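Local structure of tryptophan decarboxylase 1 (Oryza sativa subsp. japonica, 6KHO) at residues Met179-Val184 with Ala220-Phe226; Ala206-Gln212 with Asn230-Thr236; Thr213-Phe217 with Tyr265-Thr269. The protein decarboxylates L-tryptophan to tryptamine and 5-hydroxy-L-tryptophan to serotonin, using pyridoxal 5'-phosphate, and takes part in serotonin biosynthesis as a homodimer. One frame throughout, in Å; residues are numbered along the deposited sequence.

Contact 1: residues Met179-Val184 with Ala220-Phe226; sequences MLVTLV and ACRLAGF
Leu-183 and Leu-180 reach helix 215-223 through different torsions. In Leu-183, CG lies anti to the carbonyl carbon (chi1 -81°), which sets CD1 against Ala-220 and Cys-221 and CD2 against Phe-226 and Cys-221. In Leu-180, CG lies anti to the backbone N (chi1 172°), and CD1 is carried over to the last helical turn. Leu-183 CD1 rests 3.7 Å from Ala-220 CB. Cys-221 SG sits against both methyls of Leu-183, 3.9 Å from CD1. Leu-183 CD2 meets Phe-226 CE1 at 3.8 Å, and the two side chains cross obliquely. Leu-180 CD1 is 4.0 Å from Ala-224 CB and also borders Leu-223 CB and Ala-220 O. Val-184 CG2 also touches Ala-224, 4.1 Å from its CB. The small side chain of Ala-220 is consistent with the close approach here, 5.2 Å between Leu-180 CA and Ala-220 CA.

The helix ends in a Schellman motif. Gly-225 takes a positive phi of 96°, where a CB would jam against the preceding carbonyl O. Phe-226 N bonds back to Cys-221 O at 3.2 Å, and Gly-225 N to Arg-222 O. Cys-221 O also lies at the Phe-226 ring edge. The turn brings the ring back to Leu-183. Across the dimer interface, Leu-180 packs on Leu-180 of the second subunit. Arg-187 of the second subunit bonds Arg-222 O and Leu-223 O, while Arg-187 of the same chain bonds Ala-224 O.

The chemistry is thus split: apolar side chains join the two helices, and guanidinium groups satisfy carbonyls at the helix end, probably offsetting its partial negative charge.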
loop_
_atom_site.group_PDB
_atom_site.type_symbol
_atom_site.label_atom_id
_atom_site.label_comp_id
_atom_site.label_asym_id
_atom_site.label_seq_id
_atom_site.Cartn_x
_atom_site.Cartn_y
_atom_site.Cartn_z
ATOM N N MET A 179 4.809 2.193 -11.528
ATOM C CA MET A 179 5.264 1.552 -12.750
ATOM C C MET A 179 4.212 0.597 -13.279
ATOM O O MET A 179 3.951 0.559 -14.486
ATOM C CB MET A 179 6.572 0.806 -12.495
ATOM C CG MET A 179 7.765 1.716 -12.382
ATOM S SD MET A 179 9.183 0.842 -11.698
ATOM C CE MET A 179 10.441 2.112 -11.845
ATOM N N LEU A 180 3.598 -0.181 -12.392
ATOM C CA LEU A 180 2.662 -1.212 -12.836
ATOM C C LEU A 180 1.443 -0.595 -13.518
ATOM O O LEU A 180 1.000 -1.068 -14.572
ATOM C CB LEU A 180 2.229 -2.074 -11.653
ATOM C CG LEU A 180 1.102 -3.090 -11.887
ATOM C CD1 LEU A 180 1.443 -4.049 -13.041
ATOM C CD2 LEU A 180 0.831 -3.888 -10.633
ATOM N N VAL A 181 0.878 0.459 -12.928
ATOM C CA VAL A 181 -0.359 0.976 -13.503
ATOM C C VAL A 181 -0.075 1.688 -14.828
ATOM O O VAL A 181 -0.893 1.628 -15.751
ATOM C CB VAL A 181 -1.112 1.873 -12.495
ATOM C CG1 VAL A 181 -1.469 1.089 -11.216
ATOM C CG2 VAL A 181 -0.336 3.150 -12.148
ATOM N N THR A 182 1.074 2.354 -14.964
ATOM C CA THR A 182 1.368 2.977 -16.253
ATOM C C THR A 182 1.759 1.940 -17.301
ATOM O O THR A 182 1.460 2.122 -18.486
ATOM C CB THR A 182 2.466 4.041 -16.134
ATOM O OG1 THR A 182 3.666 3.477 -15.575
ATOM C CG2 THR A 182 1.982 5.214 -15.282
ATOM N N LEU A 183 2.437 0.861 -16.892
ATOM C CA LEU A 183 2.692 -0.239 -17.820
ATOM C C LEU A 183 1.390 -0.851 -18.313
ATOM O O LEU A 183 1.282 -1.233 -19.485
ATOM C CB LEU A 183 3.547 -1.321 -17.161
ATOM C CG LEU A 183 5.047 -1.089 -17.111
ATOM C CD1 LEU A 183 5.646 -1.930 -15.983
ATOM C CD2 LEU A 183 5.649 -1.469 -18.464
ATOM N N VAL A 184 0.399 -0.973 -17.429
ATOM C CA VAL A 184 -0.870 -1.562 -17.835
ATOM C C VAL A 184 -1.585 -0.644 -18.819
ATOM O O VAL A 184 -2.130 -1.103 -19.828
ATOM C CB VAL A 184 -1.735 -1.875 -16.605
ATOM C CG1 VAL A 184 -3.194 -2.077 -17.017
ATOM C CG2 VAL A 184 -1.207 -3.137 -15.917
ATOM N N ALA A 220 7.681 -5.395 -12.369
ATOM C CA ALA A 220 6.372 -4.874 -12.759
ATOM C C ALA A 220 6.020 -5.273 -14.193
ATOM O O ALA A 220 4.863 -5.600 -14.494
ATOM C CB ALA A 220 6.356 -3.351 -12.591
ATOM N N CYS A 221 7.008 -5.250 -15.088
ATOM C CA CYS A 221 6.797 -5.739 -16.451
ATOM C C CYS A 221 6.280 -7.173 -16.447
ATOM O O CYS A 221 5.266 -7.485 -17.086
ATOM C CB CYS A 221 8.098 -5.639 -17.245
ATOM S SG CYS A 221 8.602 -3.960 -17.587
ATOM N N ARG A 222 6.944 -8.053 -15.689
ATOM C CA ARG A 222 6.502 -9.442 -15.603
ATOM C C ARG A 222 5.110 -9.549 -14.991
ATOM O O ARG A 222 4.284 -10.349 -15.452
ATOM C CB ARG A 222 7.527 -10.264 -14.814
ATOM C CG ARG A 222 8.929 -10.247 -15.483
ATOM C CD ARG A 222 9.973 -11.171 -14.818
ATOM N NE ARG A 222 9.795 -11.292 -13.371
ATOM C CZ ARG A 222 10.591 -10.747 -12.449
ATOM N NH1 ARG A 222 11.651 -10.031 -12.811
ATOM N NH2 ARG A 222 10.325 -10.924 -11.156
ATOM N N LEU A 223 4.823 -8.742 -13.962
ATOM C CA LEU A 223 3.488 -8.740 -13.365
ATOM C C LEU A 223 2.417 -8.444 -14.407
ATOM O O LEU A 223 1.377 -9.118 -14.466
ATOM C CB LEU A 223 3.419 -7.703 -12.241
ATOM C CG LEU A 223 4.058 -8.026 -10.880
ATOM C CD1 LEU A 223 3.879 -6.855 -9.920
ATOM C CD2 LEU A 223 3.472 -9.295 -10.275
ATOM N N ALA A 224 2.635 -7.402 -15.210
ATOM C CA ALA A 224 1.675 -6.981 -16.226
ATOM C C ALA A 224 1.613 -7.927 -17.423
ATOM O O ALA A 224 0.782 -7.714 -18.316
ATOM C CB ALA A 224 2.013 -5.565 -16.702
ATOM N N GLY A 225 2.451 -8.958 -17.470
ATOM C CA GLY A 225 2.335 -9.986 -18.488
ATOM C C GLY A 225 3.207 -9.815 -19.712
ATOM O O GLY A 225 2.982 -10.516 -20.709
ATOM N N PHE A 226 4.186 -8.916 -19.681
ATOM C CA PHE A 226 5.102 -8.796 -20.803
ATOM C C PHE A 226 6.014 -10.016 -20.858
ATOM O O PHE A 226 6.409 -10.559 -19.823
ATOM C CB PHE A 226 5.949 -7.535 -20.681
ATOM C CG PHE A 226 5.189 -6.262 -20.950
ATOM C CD1 PHE A 226 4.549 -5.593 -19.917
ATOM C CD2 PHE A 226 5.100 -5.757 -22.232
ATOM C CE1 PHE A 226 3.854 -4.419 -20.155
ATOM C CE2 PHE A 226 4.401 -4.591 -22.486
ATOM C CZ PHE A 226 3.781 -3.915 -21.447
#

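Contact 2: residues Ala206-Gln212 with Asn230-Thr236; sequences AVYAADQ and NIRSIPT
The ring of Tyr-208 lies beside the aliphatic part of Arg-232, with Tyr-208 CE2 3.6 Å from Arg-232 CG. The approach is oblique, and ring and guanidinium planes stand 83° apart. Asn-230 O lies over one face of the guanidinium, near its rim. Arg-232 NE forms a salt bridge with Asp-256, whose OD2 also bonds Tyr-208 OH; Arg-232 NH1 bonds Ala-229 O.

The carboxylate of Asp-211 is the second flat group. Thr-236 OG1 donates to the syn lone pair of Asp-211 OD1 at 3.0 Å. Gln-212 NE2 reaches the same oxygen from above the carboxylate plane, 63° out of it. Thr-236 N meets Asp-211 OD2 at 3.2 Å from the opposite face of the carboxylate, again well out of its plane, and a water joins this oxygen to Thr-236 O. Asp-211 CG sits between its backbone N and carbonyl carbon (chi1 61°), which aims the group at Thr-236.

Strands 206-210 and 231-234 pair in parallel, as the two strands of a beta-alpha-beta unit connected by helix 215-223. Strand 231-234 is the outermost strand on this side of the large-domain sheet within the chain. Arg-232 N bonds Val-207 O at 2.8 Å, and Arg-232 O receives Ala-209 N. Ile-234 N follows with 2.7 Å to Ala-209 O. Asp-211 N prolongs the pairing to Ile-234 O beyond the strand.

Val-207 and Ile-231 lie side by side, with Val-207 CG2 3.9 Å from Ile-231 CG1. Their face of the sheet is packed by helix 215-223. Tyr-208 and Ile-234 face the other way, onto Leu-249 of helix 246-258.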
loop_
_atom_site.group_PDB
_atom_site.type_symbol
_atom_site.label_atom_id
_atom_site.label_comp_id
_atom_site.label_asym_id
_atom_site.label_seq_id
_atom_site.Cartn_x
_atom_site.Cartn_y
_atom_site.Cartn_z
ATOM N N ALA A 206 7.132 -5.000 -26.636
ATOM C CA ALA A 206 8.462 -4.868 -26.064
ATOM C C ALA A 206 8.543 -3.624 -25.192
ATOM O O ALA A 206 7.884 -2.617 -25.464
ATOM C CB ALA A 206 9.538 -4.794 -27.157
ATOM N N VAL A 207 9.381 -3.700 -24.147
ATOM C CA VAL A 207 9.606 -2.598 -23.218
ATOM C C VAL A 207 11.105 -2.436 -22.990
ATOM O O VAL A 207 11.889 -3.373 -23.168
ATOM C CB VAL A 207 8.869 -2.795 -21.868
ATOM C CG1 VAL A 207 7.393 -3.033 -22.099
ATOM C CG2 VAL A 207 9.466 -3.950 -21.078
ATOM N N TYR A 208 11.494 -1.221 -22.583
ATOM C CA TYR A 208 12.886 -0.780 -22.591
ATOM C C TYR A 208 13.240 0.001 -21.333
ATOM O O TYR A 208 12.489 0.880 -20.899
ATOM C CB TYR A 208 13.183 0.112 -23.810
ATOM C CG TYR A 208 12.713 -0.514 -25.093
ATOM C CD1 TYR A 208 11.379 -0.430 -25.474
ATOM C CD2 TYR A 208 13.595 -1.215 -25.919
ATOM C CE1 TYR A 208 10.925 -1.025 -26.625
ATOM C CE2 TYR A 208 13.146 -1.816 -27.090
ATOM C CZ TYR A 208 11.807 -1.712 -27.433
ATOM O OH TYR A 208 11.326 -2.288 -28.582
ATOM N N ALA A 209 14.413 -0.294 -20.776
ATOM C CA ALA A 209 14.982 0.530 -19.725
ATOM C C ALA A 209 16.487 0.302 -19.688
ATOM O O ALA A 209 16.977 -0.742 -20.121
ATOM C CB ALA A 209 14.348 0.202 -18.368
ATOM N N ALA A 210 17.210 1.292 -19.179
ATOM C CA ALA A 210 18.639 1.134 -18.952
ATOM C C ALA A 210 18.911 0.040 -17.923
ATOM O O ALA A 210 18.082 -0.263 -17.055
ATOM C CB ALA A 210 19.249 2.456 -18.481
ATOM N N ASP A 211 20.105 -0.553 -18.008
ATOM C CA ASP A 211 20.448 -1.572 -17.028
ATOM C C ASP A 211 20.675 -0.997 -15.632
ATOM O O ASP A 211 20.865 -1.774 -14.696
ATOM C CB ASP A 211 21.678 -2.373 -17.476
ATOM C CG ASP A 211 22.925 -1.524 -17.634
ATOM O OD1 ASP A 211 22.915 -0.335 -17.256
ATOM O OD2 ASP A 211 23.934 -2.057 -18.158
ATOM N N GLN A 212 20.680 0.328 -15.464
ATOM C CA GLN A 212 20.727 0.921 -14.128
ATOM C C GLN A 212 19.340 1.079 -13.507
ATOM O O GLN A 212 19.234 1.468 -12.338
ATOM C CB GLN A 212 21.416 2.290 -14.179
ATOM C CG GLN A 212 22.871 2.249 -14.654
ATOM C CD GLN A 212 23.688 1.242 -13.879
ATOM O OE1 GLN A 212 23.898 1.391 -12.671
ATOM N NE2 GLN A 212 24.139 0.194 -14.561
ATOM N N ASN A 230 11.174 -10.070 -24.231
ATOM C CA ASN A 230 10.968 -8.766 -24.843
ATOM C C ASN A 230 11.184 -7.612 -23.868
ATOM O O ASN A 230 10.916 -6.459 -24.219
ATOM C CB ASN A 230 9.563 -8.701 -25.446
ATOM C CG ASN A 230 9.358 -9.733 -26.536
ATOM O OD1 ASN A 230 10.314 -10.171 -27.169
ATOM N ND2 ASN A 230 8.110 -10.125 -26.762
ATOM N N ILE A 231 11.667 -7.891 -22.657
ATOM C CA ILE A 231 11.996 -6.853 -21.686
ATOM C C ILE A 231 13.470 -6.507 -21.876
ATOM O O ILE A 231 14.353 -7.246 -21.443
ATOM C CB ILE A 231 11.695 -7.309 -20.257
ATOM C CG1 ILE A 231 10.217 -7.658 -20.123
ATOM C CG2 ILE A 231 12.069 -6.234 -19.273
ATOM C CD1 ILE A 231 9.870 -8.405 -18.847
ATOM N N ARG A 232 13.736 -5.365 -22.516
ATOM C CA ARG A 232 15.086 -4.980 -22.923
ATOM C C ARG A 232 15.774 -4.178 -21.828
ATOM O O ARG A 232 15.327 -3.077 -21.486
ATOM C CB ARG A 232 15.048 -4.148 -24.205
ATOM C CG ARG A 232 14.286 -4.784 -25.337
ATOM C CD ARG A 232 15.191 -5.620 -26.204
ATOM N NE ARG A 232 14.428 -6.276 -27.258
ATOM C CZ ARG A 232 13.998 -7.531 -27.191
ATOM N NH1 ARG A 232 14.263 -8.271 -26.116
ATOM N NH2 ARG A 232 13.312 -8.052 -28.203
ATOM N N SER A 233 16.882 -4.710 -21.312
ATOM C CA SER A 233 17.747 -3.996 -20.377
ATOM C C SER A 233 18.938 -3.459 -21.162
ATOM O O SER A 233 19.856 -4.207 -21.506
ATOM C CB SER A 233 18.186 -4.911 -19.238
ATOM O OG SER A 233 19.122 -4.256 -18.405
ATOM N N ILE A 234 18.925 -2.163 -21.443
ATOM C CA ILE A 234 19.908 -1.571 -22.353
ATOM C C ILE A 234 21.209 -1.321 -21.592
ATOM O O ILE A 234 21.186 -0.658 -20.539
ATOM C CB ILE A 234 19.365 -0.284 -22.961
ATOM C CG1 ILE A 234 18.127 -0.608 -23.797
ATOM C CG2 ILE A 234 20.427 0.405 -23.812
ATOM C CD1 ILE A 234 17.597 0.559 -24.556
ATOM N N PRO A 235 22.348 -1.821 -22.092
ATOM C CA PRO A 235 23.628 -1.583 -21.412
ATOM C C PRO A 235 24.001 -0.109 -21.376
ATOM O O PRO A 235 23.735 0.647 -22.313
ATOM C CB PRO A 235 24.633 -2.385 -22.252
ATOM C CG PRO A 235 23.802 -3.388 -23.007
ATOM C CD PRO A 235 22.491 -2.712 -23.259
ATOM N N THR A 236 24.637 0.293 -20.277
ATOM C CA THR A 236 25.192 1.629 -20.115
ATOM C C THR A 236 26.661 1.507 -19.732
ATOM O O THR A 236 27.118 0.465 -19.256
ATOM C CB THR A 236 24.448 2.433 -19.034
ATOM O OG1 THR A 236 24.790 1.919 -17.740
ATOM C CG2 THR A 236 22.936 2.338 -19.228
HETATM O O HOH W 1 26.580 -1.129 -16.767
#

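Contact 3: residues Thr213-Phe217 with Tyr265-Thr269; sequences THSTF and YVCAT. With PLP (pyridoxal-5'-phosphate), chain C.
One water bridges His-214 and Thr-269. It accepts from His-214 N at 2.9 Å and lies 2.9 Å from Thr-269 OG1, joining the loop before helix 215-223 to the end of strand 262-269. Thr-213 OG1 does not bond Thr-269; it bonds Ala-210 O.

His-214 is the N-cap of the helix. Its ND1 accepts from Thr-216 N at 3.2 Å, with the donor close to the imidazole plane. This fixes the rotation of the ring and leaves one of its faces against the cofactor, PLP C6 lying over it near the rim. The two rings lie nearly parallel and offset. His-214 CB is 3.7 Å from PLP N1. Val-380 of the second subunit also packs on His-214. In fold-type I enzymes an aromatic residue commonly covers the cofactor in this way, and His-214 also binds serotonin. With an alanine here, the PLP ring would probably lose its flat cover and Thr-216 N its capping acceptor.

Farther from the cofactor, Phe-217 holds the helix to the sheet. Its CG is anti to the backbone N (chi1 170°), which carries the ring to strand 262-269. Cys-267 CB lies over one face, 3.9 Å from the Phe-217 ring centroid, a CH-pi contact. Cys-267 SG stands above the ring at a greater distance. Phe-217 CE1 also touches Tyr-265 CE1 at 3.4 Å. These two rings are nearly parallel, at 23°, but slid apart and barely overlap. Tyr-265 is steadied by its OH bond to Thr-182 and by the ring of Trp-294, which lies parallel to its own.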
loop_
_atom_site.group_PDB
_atom_site.type_symbol
_atom_site.label_atom_id
_atom_site.label_comp_id
_atom_site.label_asym_id
_atom_site.label_seq_id
_atom_site.Cartn_x
_atom_site.Cartn_y
_atom_site.Cartn_z
ATOM N N THR A 213 18.281 0.795 -14.258
ATOM C CA THR A 213 16.931 0.950 -13.737
ATOM C C THR A 213 16.700 -0.024 -12.589
ATOM O O THR A 213 17.186 -1.157 -12.609
ATOM C CB THR A 213 15.911 0.731 -14.858
ATOM O OG1 THR A 213 16.130 1.706 -15.883
ATOM C CG2 THR A 213 14.474 0.871 -14.342
ATOM N N HIS A 214 15.972 0.438 -11.571
ATOM C CA HIS A 214 15.699 -0.384 -10.400
ATOM C C HIS A 214 15.065 -1.706 -10.798
ATOM O O HIS A 214 14.225 -1.764 -11.703
ATOM C CB HIS A 214 14.784 0.372 -9.439
ATOM C CG HIS A 214 14.845 -0.129 -8.031
ATOM N ND1 HIS A 214 14.155 -1.245 -7.609
ATOM C CD2 HIS A 214 15.516 0.331 -6.950
ATOM C CE1 HIS A 214 14.391 -1.444 -6.324
ATOM N NE2 HIS A 214 15.213 -0.502 -5.900
ATOM N N SER A 215 15.486 -2.778 -10.114
ATOM C CA SER A 215 15.010 -4.119 -10.441
ATOM C C SER A 215 13.493 -4.229 -10.390
ATOM O O SER A 215 12.921 -5.079 -11.081
ATOM C CB SER A 215 15.628 -5.145 -9.491
ATOM O OG SER A 215 15.353 -4.814 -8.142
ATOM N N THR A 216 12.833 -3.375 -9.608
ATOM C CA THR A 216 11.383 -3.436 -9.488
ATOM C C THR A 216 10.654 -3.086 -10.785
ATOM O O THR A 216 9.501 -3.498 -10.953
ATOM C CB THR A 216 10.919 -2.521 -8.352
ATOM O OG1 THR A 216 9.632 -2.955 -7.897
ATOM C CG2 THR A 216 10.858 -1.052 -8.785
ATOM N N PHE A 217 11.283 -2.341 -11.699
ATOM C CA PHE A 217 10.653 -2.089 -12.999
ATOM C C PHE A 217 10.477 -3.378 -13.779
ATOM O O PHE A 217 9.404 -3.650 -14.333
ATOM C CB PHE A 217 11.478 -1.112 -13.833
ATOM C CG PHE A 217 10.998 -0.999 -15.261
ATOM C CD1 PHE A 217 9.765 -0.422 -15.543
ATOM C CD2 PHE A 217 11.755 -1.481 -16.305
ATOM C CE1 PHE A 217 9.302 -0.324 -16.847
ATOM C CE2 PHE A 217 11.295 -1.387 -17.634
ATOM C CZ PHE A 217 10.069 -0.803 -17.898
ATOM N N TYR A 265 6.789 0.854 -24.243
ATOM C CA TYR A 265 6.992 1.571 -22.985
ATOM C C TYR A 265 8.486 1.690 -22.733
ATOM O O TYR A 265 9.226 0.719 -22.915
ATOM C CB TYR A 265 6.294 0.819 -21.846
ATOM C CG TYR A 265 6.307 1.435 -20.447
ATOM C CD1 TYR A 265 7.469 1.510 -19.691
ATOM C CD2 TYR A 265 5.115 1.858 -19.859
ATOM C CE1 TYR A 265 7.441 2.040 -18.382
ATOM C CE2 TYR A 265 5.075 2.381 -18.561
ATOM C CZ TYR A 265 6.236 2.473 -17.834
ATOM O OH TYR A 265 6.167 2.959 -16.534
ATOM N N VAL A 266 8.920 2.884 -22.333
ATOM C CA VAL A 266 10.306 3.147 -21.950
ATOM C C VAL A 266 10.318 3.743 -20.542
ATOM O O VAL A 266 9.558 4.670 -20.252
ATOM C CB VAL A 266 10.998 4.114 -22.935
ATOM C CG1 VAL A 266 12.427 4.367 -22.512
ATOM C CG2 VAL A 266 10.948 3.586 -24.392
ATOM N N CYS A 267 11.201 3.241 -19.676
ATOM C CA CYS A 267 11.425 3.840 -18.362
ATOM C C CYS A 267 12.750 4.588 -18.361
ATOM O O CYS A 267 13.801 3.990 -18.600
ATOM C CB CYS A 267 11.418 2.785 -17.252
ATOM S SG CYS A 267 11.457 3.515 -15.562
ATOM N N ALA A 268 12.701 5.888 -18.105
ATOM C CA ALA A 268 13.892 6.701 -17.889
ATOM C C ALA A 268 14.012 7.006 -16.403
ATOM O O ALA A 268 13.007 7.291 -15.744
ATOM C CB ALA A 268 13.824 8.009 -18.677
ATOM N N THR A 269 15.229 6.942 -15.867
ATOM C CA THR A 269 15.451 7.173 -14.442
ATOM C C THR A 269 16.287 8.427 -14.232
ATOM O O THR A 269 17.353 8.580 -14.843
ATOM C CB THR A 269 16.142 5.974 -13.779
ATOM O OG1 THR A 269 15.325 4.811 -13.927
ATOM C CG2 THR A 269 16.355 6.234 -12.263
HETATM N N1 PLP C . 13.342 3.467 -8.112
HETATM C C2 PLP C . 14.328 4.284 -7.597
HETATM C C2A PLP C . 15.173 5.146 -8.483
HETATM C C3 PLP C . 14.554 4.311 -6.230
HETATM O O3 PLP C . 15.531 5.125 -5.723
HETATM C C4 PLP C . 13.781 3.532 -5.376
HETATM C C4A PLP C . 13.756 3.834 -3.906
HETATM C C5 PLP C . 12.791 2.709 -5.894
HETATM C C6 PLP C . 12.577 2.677 -7.270
HETATM C C5A PLP C . 11.993 1.867 -4.921
HETATM O O4P PLP C . 10.835 1.297 -5.484
HETATM P P PLP C . 9.572 0.878 -4.551
HETATM O O1P PLP C . 10.030 0.061 -3.374
HETATM O O2P PLP C . 8.618 0.107 -5.429
HETATM O O3P PLP C . 8.870 2.102 -3.989
HETATM O O HOH W 2 16.296 3.838 -18.645
HETATM O O HOH W 3 14.949 3.127 -11.619
#

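From the N terminus, helix 175-194 supplies the first segment of contact 1, strand 205-210 that of contact 2, and the start of helix 215-223 that of contact 3. The second segments follow in the same order, so every pair of contacts crosses and none nests. Contact 1 closes at the end of helix 215-223, contact 2 at strand 231-234, and contact 3 at strand 262-269. Strand 205-210 lies between those two strands in the sheet. Cys-221 and Phe-226 of contact 1 pack on Val-207 of contact 2. Met-179 packs on Phe-217, linking contacts 1 and 3. Backbone bonds from Tyr-208 to Tyr-265 and Cys-267 join contacts 2 and 3 in one sheet.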